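Local coordinates for protein putative secreted endoglycosylceramidase (Rhodococcus hoagii, PDB 6JYZ) that probably hydrolyses O-glycosidic bonds, acting as a family 5 glycoside hydrolase with endogalactosylceramidase specificity toward glycolipids, at residues Gln194-Ala206 with Phe240-Glu252. Sequence-based numbering, arbitrary orientation.
Sequences QGHLVQTWARLAA and FYQRAIAAIRQAE
Phe240 receives the side-chain amide of Gln194 at its ring edge, the two planes standing 85° apart, while Leu197 CD2 and Val198 CG2 reach the same ring obliquely; the nearer, Leu197 CD2, is 3.8 Å from Phe240 CZ. Over one face of the Arg243 guanidinium lies Val198 CG2, and Arg243 NH2 approaches Gly195 CA at 3.5 Å. That guanidinium is held by a salt bridge from NH1 to Asp189, whose carboxylate also accepts a hydrogen bond from Gly195 N. Ile248 CD1 stands 3.8 Å above the plane of the Trp201 indole, displaced toward its rim, while Trp201 NE1 hydrogen-bonds to Leu219 O. With an alanine in place of Gln194, the edge of Phe240 and the adjoining flank of Arg243 would probably lose their cover, leaving a gap at this end of the interface.

Val198 is a knob in the hole formed by Phe240, Arg243, Ala244 and Ala247. Its CG1, anti to the backbone N (chi1 169°), presses tightly on Ala247 CB at 3.5 Å. Farther along, alanines allow close approach: Ala202 CB is 3.9 Å from Ala251 CB, and the axes come within 8.0 Å.

No hydrogen bond crosses the interface. Such close side-chain packing, mostly apolar, with axes 31° from parallel, joins neighbouring outer helices that follow adjacent parallel strands 119-124 and 214-218, as in the (beta/alpha)8 barrel of family 5 glycoside hydrolases.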
ATOM      1  N   GLN A 194     -17.000  12.215   8.986  1.00  9.96           N
ATOM      2  CA  GLN A 194     -15.675  12.526   8.510  1.00  9.43           C
ATOM      3  C   GLN A 194     -14.842  13.166   9.619  1.00 10.32           C
ATOM      4  O   GLN A 194     -13.635  12.840   9.741  1.00 10.32           O
ATOM      5  CB  GLN A 194     -15.743  13.429   7.279  1.00 10.84           C
ATOM      6  CG  GLN A 194     -14.374  13.754   6.705  1.00 10.26           C
ATOM      7  CD  GLN A 194     -14.378  14.680   5.522  1.00  9.63           C
ATOM      8  OE1 GLN A 194     -15.350  14.600   4.626  1.00 13.30           O
ATOM      9  NE2 GLN A 194     -13.343  15.438   5.386  1.00  9.58           N
ATOM     10  N   GLY A 195     -15.422  14.033  10.448  1.00 10.44           N
ATOM     11  CA  GLY A 195     -14.668  14.614  11.583  1.00 10.38           C
ATOM     12  C   GLY A 195     -14.217  13.498  12.526  1.00  9.37           C
ATOM     13  O   GLY A 195     -13.112  13.601  13.083  1.00 10.17           O
ATOM     14  N   HIS A 196     -14.986  12.434  12.656  1.00  9.75           N
ATOM     15  CA  HIS A 196     -14.526  11.289  13.445  1.00  9.80           C
ATOM     16  C   HIS A 196     -13.286  10.624  12.863  1.00  9.85           C
ATOM     17  O   HIS A 196     -12.368  10.289  13.590  1.00 10.21           O
ATOM     18  CB  HIS A 196     -15.627  10.247  13.593  1.00 11.18           C
ATOM     19  CG  HIS A 196     -16.601  10.580  14.661  1.00 12.24           C
ATOM     20  ND1 HIS A 196     -17.796  11.229  14.578  1.00 16.32           N
ATOM     21  CD2 HIS A 196     -16.512  10.119  15.905  1.00 11.28           C
ATOM     22  CE1 HIS A 196     -18.376  11.254  15.808  1.00 13.33           C
ATOM     23  NE2 HIS A 196     -17.602  10.559  16.607  1.00 17.61           N
ATOM     24  N   LEU A 197     -13.266  10.374  11.548  1.00  9.39           N
ATOM     25  CA  LEU A 197     -12.064   9.782  10.968  1.00  8.88           C
ATOM     26  C   LEU A 197     -10.869  10.730  11.081  1.00  9.52           C
ATOM     27  O   LEU A 197      -9.735  10.289  11.351  1.00  9.57           O
ATOM     28  CB  LEU A 197     -12.295   9.341   9.504  1.00  9.47           C
ATOM     29  CG  LEU A 197     -11.069   8.678   8.877  1.00  8.94           C
ATOM     30  CD1 LEU A 197     -10.575   7.494   9.730  1.00 10.92           C
ATOM     31  CD2 LEU A 197     -11.368   8.233   7.442  1.00 10.12           C
ATOM     32  N   VAL A 198     -11.078  12.032  10.862  1.00  9.55           N
ATOM     33  CA  VAL A 198      -9.986  12.976  11.008  1.00  9.61           C
ATOM     34  C   VAL A 198      -9.405  12.921  12.426  1.00  9.83           C
ATOM     35  O   VAL A 198      -8.169  12.869  12.586  1.00  9.66           O
ATOM     36  CB  VAL A 198     -10.494  14.393  10.637  1.00  9.84           C
ATOM     37  CG1 VAL A 198      -9.500  15.460  11.026  1.00 11.05           C
ATOM     38  CG2 VAL A 198     -10.781  14.492   9.132  1.00 11.10           C
ATOM     39  N   GLN A 199     -10.265  12.915  13.450  1.00  9.97           N
ATOM     40  CA  GLN A 199      -9.782  12.833  14.821  1.00  9.87           C
ATOM     41  C   GLN A 199      -9.107  11.503  15.067  1.00 10.18           C
ATOM     42  O   GLN A 199      -8.066  11.467  15.749  1.00 10.33           O
ATOM     43  CB  GLN A 199     -10.960  13.065  15.753  1.00 10.77           C
ATOM     44  CG  GLN A 199     -10.558  12.808  17.228  1.00 13.09           C
ATOM     45  CD  GLN A 199     -11.669  13.148  18.188  1.00 13.56           C
ATOM     46  OE1 GLN A 199     -12.662  12.450  18.308  1.00 15.62           O
ATOM     47  NE2 GLN A 199     -11.506  14.272  18.797  1.00 15.75           N
ATOM     48  N   THR A 200      -9.627  10.399  14.552  1.00  9.24           N
ATOM     49  CA  THR A 200      -8.990   9.098  14.710  1.00  9.08           C
ATOM     50  C   THR A 200      -7.571   9.110  14.085  1.00  9.13           C
ATOM     51  O   THR A 200      -6.614   8.603  14.691  1.00 10.01           O
ATOM     52  CB  THR A 200      -9.885   7.990  14.120  1.00  9.91           C
ATOM     53  OG1 THR A 200     -11.064   7.936  14.917  1.00 10.93           O
ATOM     54  CG2 THR A 200      -9.173   6.650  14.052  1.00 11.86           C
ATOM     55  N   TRP A 201      -7.425   9.708  12.903  1.00  9.37           N
ATOM     56  CA  TRP A 201      -6.098   9.816  12.302  1.00  9.45           C
ATOM     57  C   TRP A 201      -5.167  10.625  13.182  1.00  9.55           C
ATOM     58  O   TRP A 201      -4.012  10.266  13.359  1.00 10.45           O
ATOM     59  CB  TRP A 201      -6.158  10.490  10.912  1.00  9.73           C
ATOM     60  CG  TRP A 201      -5.921   9.527   9.787  1.00  9.38           C
ATOM     61  CD1 TRP A 201      -6.695   9.334   8.674  1.00  9.92           C
ATOM     62  CD2 TRP A 201      -4.784   8.640   9.643  1.00  9.34           C
ATOM     63  NE1 TRP A 201      -6.120   8.403   7.838  1.00  9.36           N
ATOM     64  CE2 TRP A 201      -4.932   7.941   8.427  1.00  9.43           C
ATOM     65  CE3 TRP A 201      -3.661   8.353  10.460  1.00  9.27           C
ATOM     66  CZ2 TRP A 201      -4.002   6.979   7.991  1.00 10.01           C
ATOM     67  CZ3 TRP A 201      -2.770   7.388  10.019  1.00 10.32           C
ATOM     68  CH2 TRP A 201      -2.948   6.680   8.812  1.00 10.43           C
ATOM     69  N   ALA A 202      -5.632  11.741  13.735  1.00  9.83           N
ATOM     70  CA  ALA A 202      -4.781  12.569  14.614  1.00  9.92           C
ATOM     71  C   ALA A 202      -4.336  11.752  15.825  1.00 10.16           C
ATOM     72  O   ALA A 202      -3.135  11.767  16.186  1.00 10.61           O
ATOM     73  CB  ALA A 202      -5.545  13.807  15.019  1.00 11.07           C
ATOM     74  N   ARG A 203      -5.272  11.007  16.411  1.00  9.55           N
ATOM     75  CA  ARG A 203      -4.945  10.199  17.602  1.00 10.84           C
ATOM     76  C   ARG A 203      -3.915   9.150  17.220  1.00 10.80           C
ATOM     77  O   ARG A 203      -2.982   8.870  17.988  1.00 11.46           O
ATOM     78  CB  ARG A 203      -6.221   9.555  18.141  1.00 10.01           C
ATOM     79  CG  ARG A 203      -7.108  10.597  18.819  1.00 10.34           C
ATOM     80  CD  ARG A 203      -8.460   9.963  19.100  1.00 11.32           C
ATOM     81  NE  ARG A 203      -9.241  10.882  19.942  1.00 11.49           N
ATOM     82  CZ  ARG A 203     -10.433  10.572  20.381  1.00 10.25           C
ATOM     83  NH1 ARG A 203     -11.116   9.546  19.941  1.00 11.04           N
ATOM     84  NH2 ARG A 203     -10.971  11.377  21.316  1.00 12.35           N
ATOM     85  N   LEU A 204      -4.039   8.513  16.045  1.00 10.04           N
ATOM     86  CA  LEU A 204      -3.067   7.496  15.645  1.00 10.10           C
ATOM     87  C   LEU A 204      -1.727   8.109  15.326  1.00 10.09           C
ATOM     88  O   LEU A 204      -0.689   7.517  15.714  1.00 11.01           O
ATOM     89  CB  LEU A 204      -3.649   6.723  14.447  1.00 10.98           C
ATOM     90  CG  LEU A 204      -2.764   5.567  13.969  1.00 10.73           C
ATOM     91  CD1 LEU A 204      -2.537   4.544  15.091  1.00 12.64           C
ATOM     92  CD2 LEU A 204      -3.366   4.897  12.758  1.00 12.09           C
ATOM     93  N   ALA A 205      -1.691   9.269  14.663  1.00 10.27           N
ATOM     94  CA  ALA A 205      -0.391   9.862  14.385  1.00 10.47           C
ATOM     95  C   ALA A 205       0.314  10.190  15.687  1.00 11.75           C
ATOM     96  O   ALA A 205       1.554  10.102  15.759  1.00 12.08           O
ATOM     97  CB  ALA A 205      -0.571  11.126  13.542  1.00 12.40           C
ATOM     98  N   ALA A 206      -0.402  10.674  16.677  1.00 10.71           N
ATOM     99  CA  ALA A 206       0.225  10.973  17.965  1.00 10.84           C
ATOM    100  C   ALA A 206       0.930   9.728  18.528  1.00 11.12           C
ATOM    101  O   ALA A 206       1.993   9.902  19.174  1.00 13.72           O
ATOM    102  CB  ALA A 206      -0.794  11.540  18.969  1.00 12.28           C
ATOM    103  N   PHE A 240     -11.048  16.238   2.195  1.00  8.95           N
ATOM    104  CA  PHE A 240     -10.819  15.348   3.303  1.00  9.01           C
ATOM    105  C   PHE A 240      -9.306  15.259   3.582  1.00  8.85           C
ATOM    106  O   PHE A 240      -8.888  15.363   4.765  1.00  9.31           O
ATOM    107  CB  PHE A 240     -11.383  13.956   3.013  1.00  9.94           C
ATOM    108  CG  PHE A 240     -10.759  12.878   3.878  1.00  9.15           C
ATOM    109  CD1 PHE A 240     -10.954  12.899   5.269  1.00  9.87           C
ATOM    110  CD2 PHE A 240      -9.959  11.894   3.344  1.00 10.32           C
ATOM    111  CE1 PHE A 240     -10.388  11.903   6.116  1.00 10.84           C
ATOM    112  CE2 PHE A 240      -9.363  10.946   4.168  1.00 11.40           C
ATOM    113  CZ  PHE A 240      -9.556  10.942   5.530  1.00 11.53           C
ATOM    114  N   TYR A 241      -8.472  15.084   2.585  1.00  9.04           N
ATOM    115  CA  TYR A 241      -7.048  14.998   2.855  1.00  8.96           C
ATOM    116  C   TYR A 241      -6.559  16.261   3.560  1.00  9.77           C
ATOM    117  O   TYR A 241      -5.742  16.154   4.495  1.00  9.80           O
ATOM    118  CB  TYR A 241      -6.252  14.816   1.577  1.00  9.23           C
ATOM    119  CG  TYR A 241      -6.455  13.516   0.835  1.00  8.42           C
ATOM    120  CD1 TYR A 241      -6.824  12.350   1.460  1.00  9.73           C
ATOM    121  CD2 TYR A 241      -6.231  13.455  -0.537  1.00  9.22           C
ATOM    122  CE1 TYR A 241      -7.007  11.156   0.751  1.00  9.31           C
ATOM    123  CE2 TYR A 241      -6.338  12.289  -1.268  1.00  9.09           C
ATOM    124  CZ  TYR A 241      -6.703  11.145  -0.617  1.00  8.54           C
ATOM    125  OH  TYR A 241      -6.828   9.946  -1.259  1.00  9.11           O
ATOM    126  N   GLN A 242      -7.017  17.436   3.137  1.00  9.41           N
ATOM    127  CA  GLN A 242      -6.545  18.674   3.771  1.00 10.18           C
ATOM    128  C   GLN A 242      -6.936  18.668   5.233  1.00  9.89           C
ATOM    129  O   GLN A 242      -6.110  19.060   6.093  1.00 10.75           O
ATOM    130  CB  GLN A 242      -7.145  19.835   2.992  1.00 11.03           C
ATOM    131  CG  GLN A 242      -6.736  21.188   3.623  1.00 11.68           C
ATOM    132  CD  GLN A 242      -7.312  22.317   2.799  1.00 13.54           C
ATOM    133  OE1 GLN A 242      -8.530  22.430   2.699  1.00 14.92           O
ATOM    134  NE2 GLN A 242      -6.403  23.094   2.241  1.00 16.59           N
ATOM    135  N   ARG A 243      -8.154  18.281   5.570  1.00  9.67           N
ATOM    136  CA  ARG A 243      -8.564  18.224   6.981  1.00 10.40           C
ATOM    137  C   ARG A 243      -7.725  17.208   7.746  1.00 10.58           C
ATOM    138  O   ARG A 243      -7.291  17.513   8.878  1.00 10.66           O
ATOM    139  CB  ARG A 243     -10.037  17.821   7.067  1.00 11.59           C
ATOM    140  CG  ARG A 243     -11.025  18.901   6.694  1.00 14.68           C
ATOM    141  CD  ARG A 243     -12.454  18.400   6.923  1.00 17.75           C
ATOM    142  NE  ARG A 243     -12.788  18.180   8.360  1.00 16.69           N
ATOM    143  CZ  ARG A 243     -14.042  17.813   8.890  1.00 18.32           C
ATOM    144  NH1 ARG A 243     -15.022  17.520   8.073  1.00 19.62           N
ATOM    145  NH2 ARG A 243     -14.289  17.777  10.197  1.00 20.51           N
ATOM    146  N   ALA A 244      -7.475  16.038   7.194  1.00  9.95           N
ATOM    147  CA  ALA A 244      -6.715  15.023   7.913  1.00  9.80           C
ATOM    148  C   ALA A 244      -5.282  15.478   8.098  1.00  9.95           C
ATOM    149  O   ALA A 244      -4.736  15.300   9.207  1.00 10.48           O
ATOM    150  CB  ALA A 244      -6.732  13.736   7.115  1.00 10.14           C
ATOM    151  N   ILE A 245      -4.667  16.093   7.101  1.00  9.74           N
ATOM    152  CA  ILE A 245      -3.264  16.537   7.225  1.00  9.90           C
ATOM    153  C   ILE A 245      -3.199  17.591   8.330  1.00 10.75           C
ATOM    154  O   ILE A 245      -2.243  17.530   9.156  1.00 10.51           O
ATOM    155  CB  ILE A 245      -2.774  17.110   5.892  1.00 10.14           C
ATOM    156  CG1 ILE A 245      -2.647  15.991   4.873  1.00 11.21           C
ATOM    157  CG2 ILE A 245      -1.427  17.830   6.068  1.00 11.95           C
ATOM    158  CD1 ILE A 245      -2.492  16.476   3.413  1.00 11.64           C
ATOM    159  N   ALA A 246      -4.124  18.548   8.404  1.00 10.79           N
ATOM    160  CA  ALA A 246      -3.976  19.584   9.445  1.00 10.97           C
ATOM    161  C   ALA A 246      -4.091  18.914  10.803  1.00 10.48           C
ATOM    162  O   ALA A 246      -3.362  19.292  11.736  1.00 11.93           O
ATOM    163  CB  ALA A 246      -5.092  20.619   9.275  1.00 11.79           C
ATOM    164  N   ALA A 247      -4.980  17.957  11.004  1.00 10.02           N
ATOM    165  CA  ALA A 247      -5.158  17.324  12.299  1.00 10.35           C
ATOM    166  C   ALA A 247      -3.939  16.511  12.644  1.00 11.21           C
ATOM    167  O   ALA A 247      -3.487  16.516  13.808  1.00 11.50           O
ATOM    168  CB  ALA A 247      -6.405  16.485  12.283  1.00 11.73           C
ATOM    169  N   ILE A 248      -3.362  15.784  11.681  1.00 10.76           N
ATOM    170  CA  ILE A 248      -2.172  14.970  11.912  1.00 10.30           C
ATOM    171  C   ILE A 248      -1.017  15.899  12.254  1.00 11.45           C
ATOM    172  O   ILE A 248      -0.249  15.571  13.189  1.00 11.59           O
ATOM    173  CB  ILE A 248      -1.884  14.152  10.632  1.00  9.70           C
ATOM    174  CG1 ILE A 248      -2.899  12.994  10.585  1.00 10.67           C
ATOM    175  CG2 ILE A 248      -0.463  13.617  10.649  1.00 11.79           C
ATOM    176  CD1 ILE A 248      -2.925  12.255   9.183  1.00 10.91           C
ATOM    177  N   ARG A 249      -0.824  16.995  11.546  1.00 10.17           N
ATOM    178  CA  ARG A 249       0.369  17.811  11.811  1.00 11.03           C
ATOM    179  C   ARG A 249       0.253  18.396  13.210  1.00 11.74           C
ATOM    180  O   ARG A 249       1.293  18.501  13.911  1.00 13.64           O
ATOM    181  CB  ARG A 249       0.438  18.938  10.771  1.00 12.03           C
ATOM    182  CG  ARG A 249       0.811  18.437   9.370  1.00 11.86           C
ATOM    183  CD  ARG A 249       2.255  17.949   9.340  1.00 13.59           C
ATOM    184  NE  ARG A 249       2.663  17.449   7.996  1.00 12.38           N
ATOM    185  CZ  ARG A 249       3.113  16.227   7.732  1.00 11.87           C
ATOM    186  NH1 ARG A 249       3.234  15.293   8.648  1.00 12.47           N
ATOM    187  NH2 ARG A 249       3.480  15.984   6.462  1.00 12.22           N
ATOM    188  N   GLN A 250      -0.930  18.747  13.688  1.00 11.43           N
ATOM    189  CA  GLN A 250      -1.056  19.213  15.070  1.00 12.99           C
ATOM    190  C   GLN A 250      -0.750  18.084  16.045  1.00 13.29           C
ATOM    191  O   GLN A 250      -0.072  18.296  17.066  1.00 13.46           O
ATOM    192  CB  GLN A 250      -2.468  19.770  15.262  1.00 13.88           C
ATOM    193  CG  GLN A 250      -2.754  20.280  16.684  1.00 18.50           C
ATOM    194  CD  GLN A 250      -1.859  21.433  17.038  1.00 27.31           C
ATOM    195  OE1 GLN A 250      -1.696  22.383  16.262  1.00 32.07           O
ATOM    196  NE2 GLN A 250      -1.267  21.344  18.229  1.00 31.26           N
ATOM    197  N   ALA A 251      -1.216  16.886  15.783  1.00 12.22           N
ATOM    198  CA  ALA A 251      -1.045  15.777  16.684  1.00 11.64           C
ATOM    199  C   ALA A 251       0.412  15.348  16.738  1.00 11.90           C
ATOM    200  O   ALA A 251       0.821  14.638  17.682  1.00 14.42           O
ATOM    201  CB  ALA A 251      -1.913  14.604  16.234  1.00 13.86           C
ATOM    202  N   GLU A 252       1.246  15.674  15.751  1.00 11.35           N
ATOM    203  CA  GLU A 252       2.651  15.318  15.742  1.00 12.78           C
ATOM    204  C   GLU A 252       3.492  16.287  16.554  1.00 14.15           C
ATOM    205  O   GLU A 252       4.696  16.097  16.629  1.00 13.94           O
ATOM    206  CB  GLU A 252       3.194  15.306  14.304  1.00 13.23           C
ATOM    207  CG  GLU A 252       2.669  14.130  13.464  1.00 13.28           C
ATOM    208  CD  GLU A 252       3.067  14.333  12.017  1.00 13.76           C
ATOM    209  OE1 GLU A 252       3.046  15.426  11.494  1.00 13.54           O
ATOM    210  OE2 GLU A 252       3.407  13.285  11.372  1.00 14.19           O
TER